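Local coordinates for protein proteolytically activated form of PPO4 Tyrosinase (Agaricus bisporus var. bisporus H97, PDB 4OUA) that catalyses the copper-dependent o-hydroxylation of monophenols and the oxidation of the resulting o-diphenols to o-quinones, the initial step of melanin synthesis, at residues A[89-94]-A[287-292]; A[248-253]-A[279-284]. One frame throughout, in Å; residues are numbered along the deposited sequence.

Interaction 1 (A[89-94]-A[287-292]); sequences WHRVYV and RHLSLW. With CU1 (copper (I) ion), chain C.
A single buried arginine, Arg91, makes this contact: it spans from helix 86-109 to Leu289 and Ser290 of helix 277-295, deep in the central domain of the tyrosinase. The backbones stand well apart, with the CA atoms of Arg91 and Leu289, the nearest pair, 8.8 Å from each other, and only 129 Å² is buried between the segments. Arg91 bridges the gap because its CG lies anti to the backbone N (chi1 160°), which sends the chain toward the other helix, and a bend at chi3 (-71°) then turns the guanidinium across the leucine. The two side chains cross at about a right angle. Leu289 CD2 sits over the centre of one guanidinium face, 3.7 Å from Arg91 CZ, a nonpolar lid on a flat charged group. Beside it, Ser290 OG approaches obliquely, 3.1 Å from Arg91 NH2. The guanidinium N-H groups are bonded further: NE in a salt bridge with Asp286, one turn earlier on the same helix as Leu289, and NH1 in hydrogen bonds to Leu341 O and Gln293 OE1. The neighbouring His90 takes another direction, carrying its NE2 2.1 Å from a copper ion whose other ligands are His56, His81 and a water. Trp89 CE3 lies over the centre of the His90 imidazole, 3.3 Å above its plane, and His90 ND1 is hydrogen-bonded to Phe86 O. Ring cover and backbone bond together probably limit how far this metal ligand can turn. The chemistry implies that helix 86-109 is tied to helix 277-295 by a buried cation whose charge is probably offset by Asp286, whose flat face is covered by a methyl group, and whose sequence neighbour reaches the dinuclear copper site.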
loop_
_atom_site.group_PDB
_atom_site.type_symbol
_atom_site.label_atom_id
_atom_site.label_comp_id
_atom_site.label_asym_id
_atom_site.label_seq_id
_atom_site.Cartn_x
_atom_site.Cartn_y
_atom_site.Cartn_z
ATOM N N TRP A 89 6.376 -0.366 9.387
ATOM C CA TRP A 89 5.872 -1.707 9.101
ATOM C C TRP A 89 5.198 -1.762 7.737
ATOM O O TRP A 89 5.295 -2.764 7.028
ATOM C CB TRP A 89 4.891 -2.170 10.180
ATOM C CG TRP A 89 4.396 -3.572 9.956
ATOM C CD1 TRP A 89 4.914 -4.719 10.486
ATOM C CD2 TRP A 89 3.294 -3.974 9.132
ATOM N NE1 TRP A 89 4.200 -5.808 10.046
ATOM C CE2 TRP A 89 3.200 -5.378 9.214
ATOM C CE3 TRP A 89 2.375 -3.284 8.335
ATOM C CZ2 TRP A 89 2.226 -6.103 8.532
ATOM C CZ3 TRP A 89 1.409 -4.005 7.659
ATOM C CH2 TRP A 89 1.343 -5.399 7.761
ATOM N N HIS A 90 4.513 -0.682 7.376
ATOM C CA HIS A 90 3.788 -0.633 6.114
ATOM C C HIS A 90 4.723 -0.325 4.946
ATOM O O HIS A 90 4.448 -0.707 3.806
ATOM C CB HIS A 90 2.658 0.395 6.188
ATOM C CG HIS A 90 1.507 -0.041 7.042
ATOM N ND1 HIS A 90 1.569 -0.069 8.419
ATOM C CD2 HIS A 90 0.271 -0.484 6.712
ATOM C CE1 HIS A 90 0.418 -0.503 8.900
ATOM N NE2 HIS A 90 -0.387 -0.763 7.887
ATOM N N ARG A 91 5.828 0.354 5.234
ATOM C CA ARG A 91 6.828 0.639 4.210
ATOM C C ARG A 91 7.397 -0.649 3.635
ATOM O O ARG A 91 7.529 -0.796 2.418
ATOM C CB ARG A 91 7.958 1.501 4.776
ATOM C CG ARG A 91 9.240 1.440 3.960
ATOM C CD ARG A 91 10.105 2.665 4.191
ATOM N NE ARG A 91 9.524 3.855 3.576
ATOM C CZ ARG A 91 10.049 5.073 3.660
ATOM N NH1 ARG A 91 11.170 5.269 4.343
ATOM N NH2 ARG A 91 9.451 6.096 3.065
ATOM N N VAL A 92 7.729 -1.581 4.519
ATOM C CA VAL A 92 8.297 -2.857 4.109
ATOM C C VAL A 92 7.189 -3.815 3.666
ATOM O O VAL A 92 7.448 -4.812 2.991
ATOM C CB VAL A 92 9.130 -3.487 5.246
ATOM C CG1 VAL A 92 8.258 -3.732 6.468
ATOM C CG2 VAL A 92 9.794 -4.773 4.781
ATOM N N TYR A 93 5.952 -3.498 4.042
ATOM C CA TYR A 93 4.797 -4.286 3.623
ATOM C C TYR A 93 4.555 -4.126 2.126
ATOM O O TYR A 93 4.326 -5.103 1.413
ATOM C CB TYR A 93 3.546 -3.876 4.402
ATOM C CG TYR A 93 2.346 -4.768 4.162
ATOM C CD1 TYR A 93 2.499 -6.064 3.684
ATOM C CD2 TYR A 93 1.056 -4.309 4.402
ATOM C CE1 TYR A 93 1.403 -6.878 3.460
ATOM C CE2 TYR A 93 -0.045 -5.115 4.182
ATOM C CZ TYR A 93 0.134 -6.400 3.712
ATOM O OH TYR A 93 -0.961 -7.205 3.492
ATOM N N VAL A 94 4.601 -2.886 1.654
ATOM C CA VAL A 94 4.464 -2.610 0.231
ATOM C C VAL A 94 5.665 -3.167 -0.533
ATOM O O VAL A 94 5.566 -3.500 -1.714
ATOM C CB VAL A 94 4.337 -1.096 -0.043
ATOM C CG1 VAL A 94 4.148 -0.836 -1.529
ATOM C CG2 VAL A 94 3.185 -0.508 0.755
ATOM N N ARG A 287 4.784 7.472 0.354
ATOM C CA ARG A 287 5.330 8.660 -0.291
ATOM C C ARG A 287 5.266 9.851 0.655
ATOM O O ARG A 287 6.144 10.713 0.649
ATOM C CB ARG A 287 4.580 8.976 -1.585
ATOM C CG ARG A 287 5.210 10.093 -2.401
ATOM C CD ARG A 287 4.468 10.319 -3.705
ATOM N NE ARG A 287 3.199 11.007 -3.493
ATOM C CZ ARG A 287 3.006 12.301 -3.722
ATOM N NH1 ARG A 287 3.998 13.050 -4.180
ATOM N NH2 ARG A 287 1.819 12.844 -3.500
ATOM N N HIS A 288 4.212 9.891 1.464
ATOM C CA HIS A 288 4.059 10.925 2.477
ATOM C C HIS A 288 5.207 10.846 3.475
ATOM O O HIS A 288 5.771 11.865 3.876
ATOM C CB HIS A 288 2.715 10.784 3.197
ATOM C CG HIS A 288 1.536 11.158 2.354
ATOM N ND1 HIS A 288 0.237 10.903 2.736
ATOM C CD2 HIS A 288 1.459 11.778 1.151
ATOM C CE1 HIS A 288 -0.590 11.347 1.806
ATOM N NE2 HIS A 288 0.126 11.880 0.833
ATOM N N LEU A 289 5.548 9.622 3.864
ATOM C CA LEU A 289 6.654 9.392 4.782
ATOM C C LEU A 289 7.965 9.892 4.184
ATOM O O LEU A 289 8.781 10.492 4.881
ATOM C CB LEU A 289 6.757 7.906 5.128
ATOM C CG LEU A 289 7.811 7.523 6.164
ATOM C CD1 LEU A 289 7.573 8.272 7.463
ATOM C CD2 LEU A 289 7.797 6.023 6.397
ATOM N N SER A 290 8.158 9.648 2.891
ATOM C CA SER A 290 9.353 10.110 2.192
ATOM C C SER A 290 9.401 11.633 2.141
ATOM O O SER A 290 10.454 12.234 2.352
ATOM C CB SER A 290 9.409 9.537 0.773
ATOM O OG SER A 290 9.597 8.134 0.790
ATOM N N LEU A 291 8.256 12.251 1.859
ATOM C CA LEU A 291 8.159 13.705 1.799
ATOM C C LEU A 291 8.374 14.327 3.175
ATOM O O LEU A 291 9.080 15.326 3.315
ATOM C CB LEU A 291 6.802 14.134 1.241
ATOM C CG LEU A 291 6.568 13.920 -0.254
ATOM C CD1 LEU A 291 5.195 14.435 -0.658
ATOM C CD2 LEU A 291 7.655 14.601 -1.069
ATOM N N TRP A 292 7.755 13.725 4.184
ATOM C CA TRP A 292 7.887 14.191 5.558
ATOM C C TRP A 292 9.337 14.103 6.025
ATOM O O TRP A 292 9.817 14.979 6.744
ATOM C CB TRP A 292 6.975 13.382 6.481
ATOM C CG TRP A 292 7.173 13.667 7.932
ATOM C CD1 TRP A 292 6.554 14.632 8.671
ATOM C CD2 TRP A 292 8.048 12.974 8.828
ATOM N NE1 TRP A 292 6.992 14.584 9.974
ATOM C CE2 TRP A 292 7.910 13.576 10.095
ATOM C CE3 TRP A 292 8.937 11.904 8.682
ATOM C CZ2 TRP A 292 8.627 13.143 11.208
ATOM C CZ3 TRP A 292 9.647 11.476 9.788
ATOM C CH2 TRP A 292 9.488 12.095 11.035
HETATM CU CU CU1 C . -2.294 -1.579 8.075
HETATM O O HOH W 1 -4.208 -0.233 7.479
#

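Interaction 2 (A[248-253]-A[279-284]); sequences AVHDDI and WLHHSN. With CU1 (copper (I) ion), chain D.
Segments 248-253 and 279-284, on helices 246-258 and 277-295, run nearly antiparallel, their axes 11.0 Å apart at closest and at 160°, setting His250 across from His282 and Ile253 across from His281. His250 and His282 converge on one copper ion, each with its NE2 2.0 Å from the metal; their rings meet obliquely as they do so. His254 adds a third nitrogen, and a water lies 2.3 Å from the copper. His250 ND1, on the far side of its ring from the metal, makes a weak hydrogen bond to Asp251 OD1 (3.2 Å). His281 is not among the copper ligands. With its CG anti to the backbone N (chi1 -180°), the imidazole is placed between His250 and Ile253, its plane within 5° of that of His250 but slid aside, the centroids 4.9 Å apart. Ile253 covers one face of it through a CH-pi contact, CB 3.6 Å from the His281 ring centroid, and the His250 carbonyl oxygen lies at the ring edge, in its plane. Were His281 an alanine, Ile253 would probably lose the ring face it packs on and a gap would open beside the His250 imidazole. The chemistry is that of a type 3 copper half-site: two facing helices supply imidazole nitrogens to one metal, while a non-ligand histidine packs between them.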
loop_
_atom_site.group_PDB
_atom_site.type_symbol
_atom_site.label_atom_id
_atom_site.label_comp_id
_atom_site.label_asym_id
_atom_site.label_seq_id
_atom_site.Cartn_x
_atom_site.Cartn_y
_atom_site.Cartn_z
ATOM N N ALA A 248 -3.809 8.824 10.957
ATOM C CA ALA A 248 -5.119 9.454 11.086
ATOM C C ALA A 248 -5.636 9.913 9.727
ATOM O O ALA A 248 -6.776 9.630 9.357
ATOM C CB ALA A 248 -5.050 10.623 12.053
ATOM N N VAL A 249 -4.785 10.623 8.989
ATOM C CA VAL A 249 -5.109 11.068 7.639
ATOM C C VAL A 249 -5.293 9.870 6.716
ATOM O O VAL A 249 -6.068 9.914 5.758
ATOM C CB VAL A 249 -4.009 11.987 7.074
ATOM C CG1 VAL A 249 -4.344 12.411 5.654
ATOM C CG2 VAL A 249 -3.822 13.202 7.972
ATOM N N HIS A 250 -4.541 8.770 7.051
ATOM C CA HIS A 250 -4.577 7.530 6.289
ATOM C C HIS A 250 -5.895 6.780 6.476
ATOM O O HIS A 250 -6.344 6.060 5.582
ATOM C CB HIS A 250 -3.395 6.645 6.696
ATOM C CG HIS A 250 -3.683 5.177 6.630
ATOM N ND1 HIS A 250 -4.114 4.453 7.721
ATOM C CD2 HIS A 250 -3.591 4.297 5.607
ATOM C CE1 HIS A 250 -4.282 3.191 7.369
ATOM N NE2 HIS A 250 -3.976 3.070 6.090
ATOM N N ASP A 251 -6.514 6.958 7.631
ATOM C CA ASP A 251 -7.750 6.253 7.964
ATOM C C ASP A 251 -8.929 6.723 7.118
ATOM O O ASP A 251 -9.818 5.935 6.796
ATOM C CB ASP A 251 -8.083 6.427 9.447
ATOM C CG ASP A 251 -7.075 5.753 10.355
ATOM O OD1 ASP A 251 -6.416 4.791 9.905
ATOM O OD2 ASP A 251 -6.947 6.184 11.521
ATOM N N ASP A 252 -8.935 8.004 6.764
ATOM C CA ASP A 252 -10.038 8.589 6.007
ATOM C C ASP A 252 -10.232 7.924 4.646
ATOM O O ASP A 252 -11.353 7.830 4.148
ATOM C CB ASP A 252 -9.819 10.093 5.820
ATOM C CG ASP A 252 -9.979 10.874 7.114
ATOM O OD1 ASP A 252 -9.708 10.303 8.192
ATOM O OD2 ASP A 252 -10.376 12.057 7.051
ATOM N N ILE A 253 -9.141 7.464 4.044
ATOM C CA ILE A 253 -9.217 6.850 2.722
ATOM C C ILE A 253 -9.832 5.457 2.789
ATOM O O ILE A 253 -10.513 5.031 1.858
ATOM C CB ILE A 253 -7.835 6.760 2.056
ATOM C CG1 ILE A 253 -7.179 8.142 2.000
ATOM C CG2 ILE A 253 -7.961 6.170 0.660
ATOM C CD1 ILE A 253 -7.988 9.168 1.239
ATOM N N TRP A 279 -3.164 -1.159 -2.063
ATOM C CA TRP A 279 -1.734 -1.020 -2.312
ATOM C C TRP A 279 -1.379 0.319 -2.954
ATOM O O TRP A 279 -0.305 0.870 -2.700
ATOM C CB TRP A 279 -1.248 -2.173 -3.189
ATOM C CG TRP A 279 -1.585 -3.512 -2.615
ATOM C CD1 TRP A 279 -2.601 -4.338 -3.001
ATOM C CD2 TRP A 279 -0.918 -4.174 -1.535
ATOM N NE1 TRP A 279 -2.600 -5.479 -2.235
ATOM C CE2 TRP A 279 -1.578 -5.402 -1.325
ATOM C CE3 TRP A 279 0.177 -3.851 -0.726
ATOM C CZ2 TRP A 279 -1.178 -6.307 -0.343
ATOM C CZ3 TRP A 279 0.571 -4.751 0.249
ATOM C CH2 TRP A 279 -0.104 -5.964 0.432
ATOM N N LEU A 280 -2.306 0.830 -3.764
ATOM C CA LEU A 280 -2.113 2.141 -4.372
ATOM C C LEU A 280 -2.188 3.226 -3.303
ATOM O O LEU A 280 -1.510 4.252 -3.388
ATOM C CB LEU A 280 -3.153 2.396 -5.466
ATOM C CG LEU A 280 -2.941 1.641 -6.778
ATOM C CD1 LEU A 280 -3.233 0.164 -6.598
ATOM C CD2 LEU A 280 -3.799 2.226 -7.886
ATOM N N HIS A 281 -3.032 2.927 -2.260
ATOM C CA HIS A 281 -3.185 3.818 -1.119
ATOM C C HIS A 281 -1.895 3.902 -0.314
ATOM O O HIS A 281 -1.323 4.979 -0.146
ATOM C CB HIS A 281 -4.328 3.347 -0.218
ATOM C CG HIS A 281 -4.554 4.220 0.977
ATOM N ND1 HIS A 281 -5.068 3.743 2.167
ATOM C CD2 HIS A 281 -4.339 5.543 1.167
ATOM C CE1 HIS A 281 -5.167 4.735 3.029
ATOM N NE2 HIS A 281 -4.722 5.838 2.452
ATOM N N HIS A 282 -1.444 2.755 0.178
ATOM C CA HIS A 282 -0.300 2.704 1.078
ATOM C C HIS A 282 1.027 2.918 0.358
ATOM O O HIS A 282 2.064 3.097 0.999
ATOM C CB HIS A 282 -0.291 1.378 1.835
ATOM C CG HIS A 282 -1.263 1.336 2.972
ATOM N ND1 HIS A 282 -0.895 1.600 4.275
ATOM C CD2 HIS A 282 -2.592 1.083 3.002
ATOM C CE1 HIS A 282 -1.953 1.498 5.058
ATOM N NE2 HIS A 282 -2.999 1.191 4.310
ATOM N N SER A 283 1.004 2.915 -1.015
ATOM C CA SER A 283 2.170 3.343 -1.776
ATOM C C SER A 283 2.297 4.854 -1.657
ATOM O O SER A 283 3.400 5.399 -1.614
ATOM C CB SER A 283 2.059 2.929 -3.243
ATOM O OG SER A 283 3.103 3.510 -4.008
ATOM N N ASN A 284 1.147 5.520 -1.600
ATOM C CA ASN A 284 1.095 6.965 -1.442
ATOM C C ASN A 284 1.302 7.364 0.013
ATOM O O ASN A 284 1.872 8.415 0.303
ATOM C CB ASN A 284 -0.238 7.510 -1.959
ATOM C CG ASN A 284 -0.314 9.020 -1.897
ATOM O OD1 ASN A 284 0.373 9.718 -2.644
ATOM N ND2 ASN A 284 -1.162 9.535 -1.013
HETATM CU CU CU1 D . -4.386 1.177 5.710
HETATM O O HOH W 1 -4.208 -0.233 7.479
#

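How the interactions relate
Both contacts are buried in the core of the central domain and share helix 277-295, interaction 2 using its earlier turns and interaction 1 its later ones. Segment 89-94 supplies His90 to one copper, while interaction 2 holds His250 and His282 on the other, a single water lying on both ions. The segments also touch directly, where Tyr93 meets Trp279 edge-to-face and Val94 packs on His282. Their chemistry differs with distance from the metals: 248-253 and 279-284 meet through metal-bound and packed imidazoles, whereas 89-94 and 287-292 meet away from the coppers through a long arginine against leucine and serine.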